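Local coordinates for 462aa long hypothetical selenium-binding protein (Sulfolobus tokodaii, PDB 2ECE), which is of unknown function but folds as a beta propeller and may bind selenium, at residues V319-D325 / L337-I342; T380-M385 / V397-L401. One frame throughout, in Å; residues are numbered along the deposited sequence.

Contact 1 of 2, residues V319-D325 / L337-I342; sequences VPPLVTD and LSLWGI
The carbonyl oxygen of Pro321 takes the backbone N-H of Gly341 at 2.8 Å (Pro321 O to Gly341 N). One residue on, Leu322 O accepts Trp340 N at 3.0 Å. These bonds tie the connection between two blades of the beta propeller to the turn leaving strand 334-339, the second strand of its blade. At the opposite end Ser338 N reaches Asp325 O at 3.2 Å, close to strand 326-328. Ser338 OG receives a weak bond from Asp325 N, but its stronger partner is Gln384 O. Between the two bonded ends, Ser338 O is buried without a conventional partner; Val323 CA meets it in a CA-H...O contact of 3.2 Å. The branches of Val323 diverge, CG1 anti to the backbone N (chi1 174°) and touching Leu337 CD1, CG2 lying against Leu339 CG, while Ile282 and Ile300 of the preceding blade cover the same cluster. With an alanine here both leucines would probably lose the methyls that face them, and a gap would open against that blade. Farther along, Pro321 CB touches both Leu339 CD2 (3.7 Å) and Ile342 CD1 (3.8 Å). Gly341 passes so close to the prolines that a beta carbon would collide with Pro320 O. The Trp340 indole is carried to the other flank, where NE1 bonds Asn399 O, and the methyl CD1 of Leu322 approaches its ring obliquely, 4.0 Å from Trp340 CE3.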
ATOM      1  N   VAL A 319      18.369  12.878  -8.264  1.00 32.81           N
ATOM      2  CA  VAL A 319      17.513  11.709  -8.092  1.00 31.58           C
ATOM      3  C   VAL A 319      16.578  12.017  -6.934  1.00 30.31           C
ATOM      4  O   VAL A 319      17.021  12.195  -5.797  1.00 32.00           O
ATOM      5  CB  VAL A 319      18.330  10.447  -7.746  1.00 31.78           C
ATOM      6  CG1 VAL A 319      17.400   9.239  -7.614  1.00 30.48           C
ATOM      7  CG2 VAL A 319      19.382  10.197  -8.821  1.00 31.34           C
ATOM      8  N   PRO A 320      15.270  12.109  -7.205  1.00 29.47           N
ATOM      9  CA  PRO A 320      14.345  12.405  -6.113  1.00 27.84           C
ATOM     10  C   PRO A 320      14.252  11.155  -5.251  1.00 26.14           C
ATOM     11  O   PRO A 320      14.424  10.041  -5.753  1.00 25.77           O
ATOM     12  CB  PRO A 320      13.031  12.707  -6.838  1.00 29.12           C
ATOM     13  CG  PRO A 320      13.468  13.035  -8.266  1.00 29.41           C
ATOM     14  CD  PRO A 320      14.555  12.031  -8.486  1.00 27.81           C
ATOM     15  N   PRO A 321      14.015  11.317  -3.941  1.00 24.10           N
ATOM     16  CA  PRO A 321      13.919  10.115  -3.118  1.00 23.17           C
ATOM     17  C   PRO A 321      12.708   9.285  -3.535  1.00 21.66           C
ATOM     18  O   PRO A 321      12.759   8.058  -3.514  1.00 21.19           O
ATOM     19  CB  PRO A 321      13.790  10.677  -1.702  1.00 23.95           C
ATOM     20  CG  PRO A 321      13.112  12.000  -1.928  1.00 24.66           C
ATOM     21  CD  PRO A 321      13.870  12.529  -3.119  1.00 24.55           C
ATOM     22  N   LEU A 322      11.641   9.971  -3.944  1.00 21.72           N
ATOM     23  CA  LEU A 322      10.395   9.327  -4.357  1.00 21.45           C
ATOM     24  C   LEU A 322       9.908   8.340  -3.307  1.00 21.37           C
ATOM     25  O   LEU A 322       9.892   7.127  -3.534  1.00 20.93           O
ATOM     26  CB  LEU A 322      10.563   8.599  -5.694  1.00 20.24           C
ATOM     27  CG  LEU A 322      10.906   9.444  -6.925  1.00 19.79           C
ATOM     28  CD1 LEU A 322      11.077   8.529  -8.137  1.00 18.96           C
ATOM     29  CD2 LEU A 322       9.808  10.470  -7.168  1.00 18.16           C
ATOM     30  N   VAL A 323       9.532   8.866  -2.147  1.00 21.29           N
ATOM     31  CA  VAL A 323       9.014   8.028  -1.071  1.00 22.30           C
ATOM     32  C   VAL A 323       7.591   7.679  -1.484  1.00 21.10           C
ATOM     33  O   VAL A 323       6.704   8.533  -1.442  1.00 22.07           O
ATOM     34  CB  VAL A 323       9.007   8.789   0.270  1.00 21.26           C
ATOM     35  CG1 VAL A 323       8.326   7.949   1.349  1.00 22.31           C
ATOM     36  CG2 VAL A 323      10.452   9.106   0.687  1.00 21.32           C
ATOM     37  N   THR A 324       7.385   6.427  -1.891  1.00 20.64           N
ATOM     38  CA  THR A 324       6.077   5.968  -2.357  1.00 20.01           C
ATOM     39  C   THR A 324       5.240   5.145  -1.370  1.00 19.95           C
ATOM     40  O   THR A 324       4.023   5.044  -1.532  1.00 18.45           O
ATOM     41  CB  THR A 324       6.229   5.148  -3.647  1.00 19.59           C
ATOM     42  OG1 THR A 324       7.178   4.098  -3.431  1.00 19.39           O
ATOM     43  CG2 THR A 324       6.704   6.034  -4.794  1.00 19.97           C
ATOM     44  N   ASP A 325       5.877   4.543  -0.370  1.00 18.07           N
ATOM     45  CA  ASP A 325       5.140   3.762   0.616  1.00 18.79           C
ATOM     46  C   ASP A 325       5.663   3.971   2.037  1.00 20.42           C
ATOM     47  O   ASP A 325       6.838   4.294   2.243  1.00 19.88           O
ATOM     48  CB  ASP A 325       5.190   2.263   0.276  1.00 17.56           C
ATOM     49  CG  ASP A 325       4.215   1.440   1.118  1.00 18.95           C
ATOM     50  OD1 ASP A 325       3.055   1.868   1.246  1.00 17.82           O
ATOM     51  OD2 ASP A 325       4.591   0.367   1.638  1.00 20.07           O
ATOM     52  N   LEU A 337       9.936   3.744   5.652  1.00 22.93           N
ATOM     53  CA  LEU A 337       9.679   4.393   4.376  1.00 23.82           C
ATOM     54  C   LEU A 337      10.519   3.719   3.313  1.00 24.85           C
ATOM     55  O   LEU A 337      11.597   3.188   3.596  1.00 23.46           O
ATOM     56  CB  LEU A 337      10.086   5.876   4.369  1.00 26.77           C
ATOM     57  CG  LEU A 337      10.042   6.908   5.499  1.00 27.78           C
ATOM     58  CD1 LEU A 337      10.292   8.279   4.870  1.00 28.16           C
ATOM     59  CD2 LEU A 337       8.721   6.903   6.226  1.00 29.94           C
ATOM     60  N   SER A 338      10.028   3.748   2.081  1.00 23.93           N
ATOM     61  CA  SER A 338      10.781   3.199   0.971  1.00 22.55           C
ATOM     62  C   SER A 338      11.119   4.413   0.111  1.00 23.19           C
ATOM     63  O   SER A 338      10.335   5.362   0.026  1.00 21.94           O
ATOM     64  CB  SER A 338       9.937   2.198   0.178  1.00 22.27           C
ATOM     65  OG  SER A 338       8.813   2.828  -0.420  1.00 22.52           O
ATOM     66  N   LEU A 339      12.304   4.407  -0.486  1.00 24.31           N
ATOM     67  CA  LEU A 339      12.715   5.494  -1.362  1.00 24.03           C
ATOM     68  C   LEU A 339      12.910   4.813  -2.701  1.00 24.54           C
ATOM     69  O   LEU A 339      13.959   4.233  -2.975  1.00 22.07           O
ATOM     70  CB  LEU A 339      14.026   6.138  -0.892  1.00 25.56           C
ATOM     71  CG  LEU A 339      13.961   7.230   0.183  1.00 27.29           C
ATOM     72  CD1 LEU A 339      13.604   6.621   1.531  1.00 27.79           C
ATOM     73  CD2 LEU A 339      15.314   7.938   0.267  1.00 28.02           C
ATOM     74  N   TRP A 340      11.870   4.876  -3.522  1.00 23.77           N
ATOM     75  CA  TRP A 340      11.865   4.242  -4.828  1.00 22.21           C
ATOM     76  C   TRP A 340      12.779   4.917  -5.845  1.00 23.01           C
ATOM     77  O   TRP A 340      13.097   4.332  -6.875  1.00 22.15           O
ATOM     78  CB  TRP A 340      10.433   4.214  -5.355  1.00 21.73           C
ATOM     79  CG  TRP A 340      10.237   3.297  -6.507  1.00 22.21           C
ATOM     80  CD1 TRP A 340      10.368   1.935  -6.506  1.00 22.71           C
ATOM     81  CD2 TRP A 340       9.807   3.659  -7.823  1.00 22.23           C
ATOM     82  NE1 TRP A 340      10.036   1.426  -7.746  1.00 21.28           N
ATOM     83  CE2 TRP A 340       9.693   2.465  -8.572  1.00 21.81           C
ATOM     84  CE3 TRP A 340       9.513   4.881  -8.446  1.00 22.64           C
ATOM     85  CZ2 TRP A 340       9.287   2.456  -9.904  1.00 21.81           C
ATOM     86  CZ3 TRP A 340       9.106   4.869  -9.779  1.00 23.11           C
ATOM     87  CH2 TRP A 340       9.002   3.665 -10.490  1.00 22.33           C
ATOM     88  N   GLY A 341      13.193   6.148  -5.560  1.00 23.97           N
ATOM     89  CA  GLY A 341      14.074   6.850  -6.476  1.00 24.70           C
ATOM     90  C   GLY A 341      15.523   6.599  -6.109  1.00 23.62           C
ATOM     91  O   GLY A 341      16.280   6.003  -6.872  1.00 22.82           O
ATOM     92  N   ILE A 342      15.904   7.040  -4.915  1.00 24.43           N
ATOM     93  CA  ILE A 342      17.269   6.865  -4.444  1.00 24.34           C
ATOM     94  C   ILE A 342      17.660   5.400  -4.218  1.00 25.52           C
ATOM     95  O   ILE A 342      18.779   4.997  -4.550  1.00 25.84           O
ATOM     96  CB  ILE A 342      17.488   7.695  -3.161  1.00 24.19           C
ATOM     97  CG1 ILE A 342      17.603   9.173  -3.547  1.00 23.58           C
ATOM     98  CG2 ILE A 342      18.722   7.200  -2.407  1.00 25.15           C
ATOM     99  CD1 ILE A 342      17.446  10.130  -2.401  1.00 26.54           C
TER

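Contact 2 of 2, residues T380-M385 / V397-L401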
ATOM      1  N   THR A 380      16.890  -4.723  -9.833  1.00 25.12           N
ATOM      2  CA  THR A 380      16.374  -3.678 -10.702  1.00 24.47           C
ATOM      3  C   THR A 380      15.359  -2.879  -9.883  1.00 25.61           C
ATOM      4  O   THR A 380      14.864  -3.361  -8.858  1.00 24.85           O
ATOM      5  CB  THR A 380      15.672  -4.261 -11.948  1.00 25.37           C
ATOM      6  OG1 THR A 380      14.615  -5.138 -11.544  1.00 23.97           O
ATOM      7  CG2 THR A 380      16.664  -5.026 -12.806  1.00 23.51           C
ATOM      8  N   GLY A 381      15.053  -1.663 -10.321  1.00 24.19           N
ATOM      9  CA  GLY A 381      14.102  -0.848  -9.590  1.00 25.11           C
ATOM     10  C   GLY A 381      14.646  -0.444  -8.232  1.00 24.39           C
ATOM     11  O   GLY A 381      15.854  -0.224  -8.079  1.00 22.38           O
ATOM     12  N   ALA A 382      13.760  -0.350  -7.243  1.00 23.30           N
ATOM     13  CA  ALA A 382      14.148   0.045  -5.892  1.00 21.63           C
ATOM     14  C   ALA A 382      13.029  -0.345  -4.927  1.00 22.00           C
ATOM     15  O   ALA A 382      11.992  -0.849  -5.352  1.00 21.38           O
ATOM     16  CB  ALA A 382      14.382   1.545  -5.847  1.00 21.58           C
ATOM     17  N   PRO A 383      13.232  -0.132  -3.614  1.00 22.62           N
ATOM     18  CA  PRO A 383      12.176  -0.489  -2.658  1.00 21.54           C
ATOM     19  C   PRO A 383      10.915   0.321  -2.949  1.00 20.53           C
ATOM     20  O   PRO A 383      10.991   1.501  -3.290  1.00 18.79           O
ATOM     21  CB  PRO A 383      12.782  -0.110  -1.315  1.00 22.50           C
ATOM     22  CG  PRO A 383      14.257  -0.276  -1.541  1.00 22.11           C
ATOM     23  CD  PRO A 383      14.440   0.335  -2.907  1.00 22.06           C
ATOM     24  N   GLN A 384       9.773  -0.352  -2.956  1.00 19.23           N
ATOM     25  CA  GLN A 384       8.505   0.330  -3.161  1.00 16.89           C
ATOM     26  C   GLN A 384       7.554  -0.061  -2.021  1.00 16.70           C
ATOM     27  O   GLN A 384       7.547   0.567  -0.961  1.00 16.62           O
ATOM     28  CB  GLN A 384       7.951  -0.048  -4.532  1.00 18.13           C
ATOM     29  CG  GLN A 384       7.029   0.971  -5.165  1.00 16.73           C
ATOM     30  CD  GLN A 384       5.736   1.156  -4.387  1.00 19.42           C
ATOM     31  OE1 GLN A 384       5.681   1.918  -3.421  1.00 18.51           O
ATOM     32  NE2 GLN A 384       4.692   0.445  -4.801  1.00 17.19           N
ATOM     33  N   MET A 385       6.783  -1.122  -2.223  1.00 16.30           N
ATOM     34  CA  MET A 385       5.862  -1.566  -1.186  1.00 16.46           C
ATOM     35  C   MET A 385       6.619  -2.253  -0.061  1.00 17.80           C
ATOM     36  O   MET A 385       7.615  -2.939  -0.290  1.00 16.34           O
ATOM     37  CB  MET A 385       4.806  -2.530  -1.736  1.00 18.85           C
ATOM     38  CG  MET A 385       3.680  -1.859  -2.499  1.00 20.27           C
ATOM     39  SD  MET A 385       3.008  -0.401  -1.681  1.00 24.59           S
ATOM     40  CE  MET A 385       2.098  -1.138  -0.305  1.00 24.20           C
ATOM     41  N   VAL A 397       9.986  -6.497   1.349  1.00 19.68           N
ATOM     42  CA  VAL A 397      10.089  -5.415   0.376  1.00 19.14           C
ATOM     43  C   VAL A 397       9.971  -5.871  -1.078  1.00 18.49           C
ATOM     44  O   VAL A 397      10.625  -6.838  -1.475  1.00 18.79           O
ATOM     45  CB  VAL A 397      11.457  -4.707   0.521  1.00 19.98           C
ATOM     46  CG1 VAL A 397      11.469  -3.420  -0.285  1.00 18.55           C
ATOM     47  CG2 VAL A 397      11.767  -4.449   1.999  1.00 17.48           C
ATOM     48  N   THR A 398       9.131  -5.192  -1.862  1.00 16.36           N
ATOM     49  CA  THR A 398       8.998  -5.496  -3.293  1.00 16.99           C
ATOM     50  C   THR A 398       9.387  -4.216  -4.052  1.00 16.74           C
ATOM     51  O   THR A 398       9.580  -3.170  -3.428  1.00 17.70           O
ATOM     52  CB  THR A 398       7.585  -5.977  -3.684  1.00 15.94           C
ATOM     53  OG1 THR A 398       6.612  -4.984  -3.329  1.00 16.64           O
ATOM     54  CG2 THR A 398       7.281  -7.307  -2.991  1.00 18.07           C
ATOM     55  N   ASN A 399       9.455  -4.265  -5.379  1.00 15.83           N
ATOM     56  CA  ASN A 399       9.984  -3.109  -6.118  1.00 18.21           C
ATOM     57  C   ASN A 399       9.238  -2.414  -7.249  1.00 19.09           C
ATOM     58  O   ASN A 399       9.791  -1.497  -7.864  1.00 20.23           O
ATOM     59  CB  ASN A 399      11.363  -3.501  -6.647  1.00 17.78           C
ATOM     60  CG  ASN A 399      11.294  -4.666  -7.620  1.00 21.09           C
ATOM     61  OD1 ASN A 399      10.462  -5.568  -7.466  1.00 19.32           O
ATOM     62  ND2 ASN A 399      12.167  -4.658  -8.624  1.00 18.59           N
ATOM     63  N   SER A 400       8.013  -2.829  -7.545  1.00 19.51           N
ATOM     64  CA  SER A 400       7.265  -2.204  -8.622  1.00 19.42           C
ATOM     65  C   SER A 400       6.252  -1.180  -8.109  1.00 20.78           C
ATOM     66  O   SER A 400       5.622  -1.388  -7.078  1.00 19.60           O
ATOM     67  CB  SER A 400       6.552  -3.277  -9.441  1.00 17.88           C
ATOM     68  OG  SER A 400       5.714  -2.683 -10.411  1.00 21.31           O
ATOM     69  N   LEU A 401       6.095  -0.081  -8.847  1.00 20.36           N
ATOM     70  CA  LEU A 401       5.163   0.978  -8.474  1.00 19.42           C
ATOM     71  C   LEU A 401       3.908   0.933  -9.345  1.00 19.78           C
ATOM     72  O   LEU A 401       2.788   0.827  -8.845  1.00 17.61           O
ATOM     73  CB  LEU A 401       5.833   2.356  -8.617  1.00 18.61           C
ATOM     74  CG  LEU A 401       4.960   3.588  -8.325  1.00 21.16           C
ATOM     75  CD1 LEU A 401       4.517   3.570  -6.866  1.00 19.97           C
ATOM     76  CD2 LEU A 401       5.736   4.867  -8.628  1.00 21.74           C
TER
HETATM   77  O   HOH W   1       5.979  -2.584  -4.670  1.00 19.36           O
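Leu401 runs nearly perpendicular to the side chain of Gln384, its methyl CD1 standing over the face of the glutamine amide, 3.7 Å from Gln384 CD. The glutamine chain starts with CG anti to its own N (chi1 -154°) and folds at chi2 (-65°), which swings the amide beside Ser400. There Gln384 NE2 gives a fairly straight bond to Ser400 O, 3.1 Å long at 161°, with the acceptor lying in the amide plane; the other end of the group, OE1, is taken by Thr324. With both ends held, the amide is unlikely to flip. Ser400 O also accepts a hydrogen bond from a water, which donates to Thr398 OG1 as well and accepts Met385 N, bridging the two segments. All this sits at one end of a four-stranded propeller blade, where the loop leading into its first strand, 386-388, meets the second, 394-398, near Thr398. Here the backbones pair directly: Gln384 N bonds Thr398 O at 2.9 Å, and Thr398 N bonds Met385 O at 3.1 Å. Next to this pair Thr398 OG1 presses on Met385 CB (3.4 Å) and reaches His445 O on strand 443-449, which belongs to the next blade. Pro383 CB rests on Val397 CG1. The Asn399 side chain goes the other way, obliquely across Thr380: its ND2 reaches Thr380 O at 3.0 Å from above the carbonyl plane, shares itself with Lys415 O, and its OD1 accepts Trp417 N.

In the fold
Contact 1 and contact 2 occupy equivalent places in consecutive blades: in each, the loop arriving from the previous blade pairs with the end of the second strand. Both are buried, although contact 2 reaches a partly exposed edge at Thr380. Their chemistry differs. In 319-325 / 337-342 the backbone bonds are backed by aliphatic packing against the preceding blade, whereas 380-385 / 397-401 adds side-chain amides and a bridging water to its backbone bonds. The two also touch: Gln384 of contact 2 is held at both its side chain and its backbone by contact 1, Trp340 adds a further polar link between the blades, and Ala382 CB packs on Trp340 O.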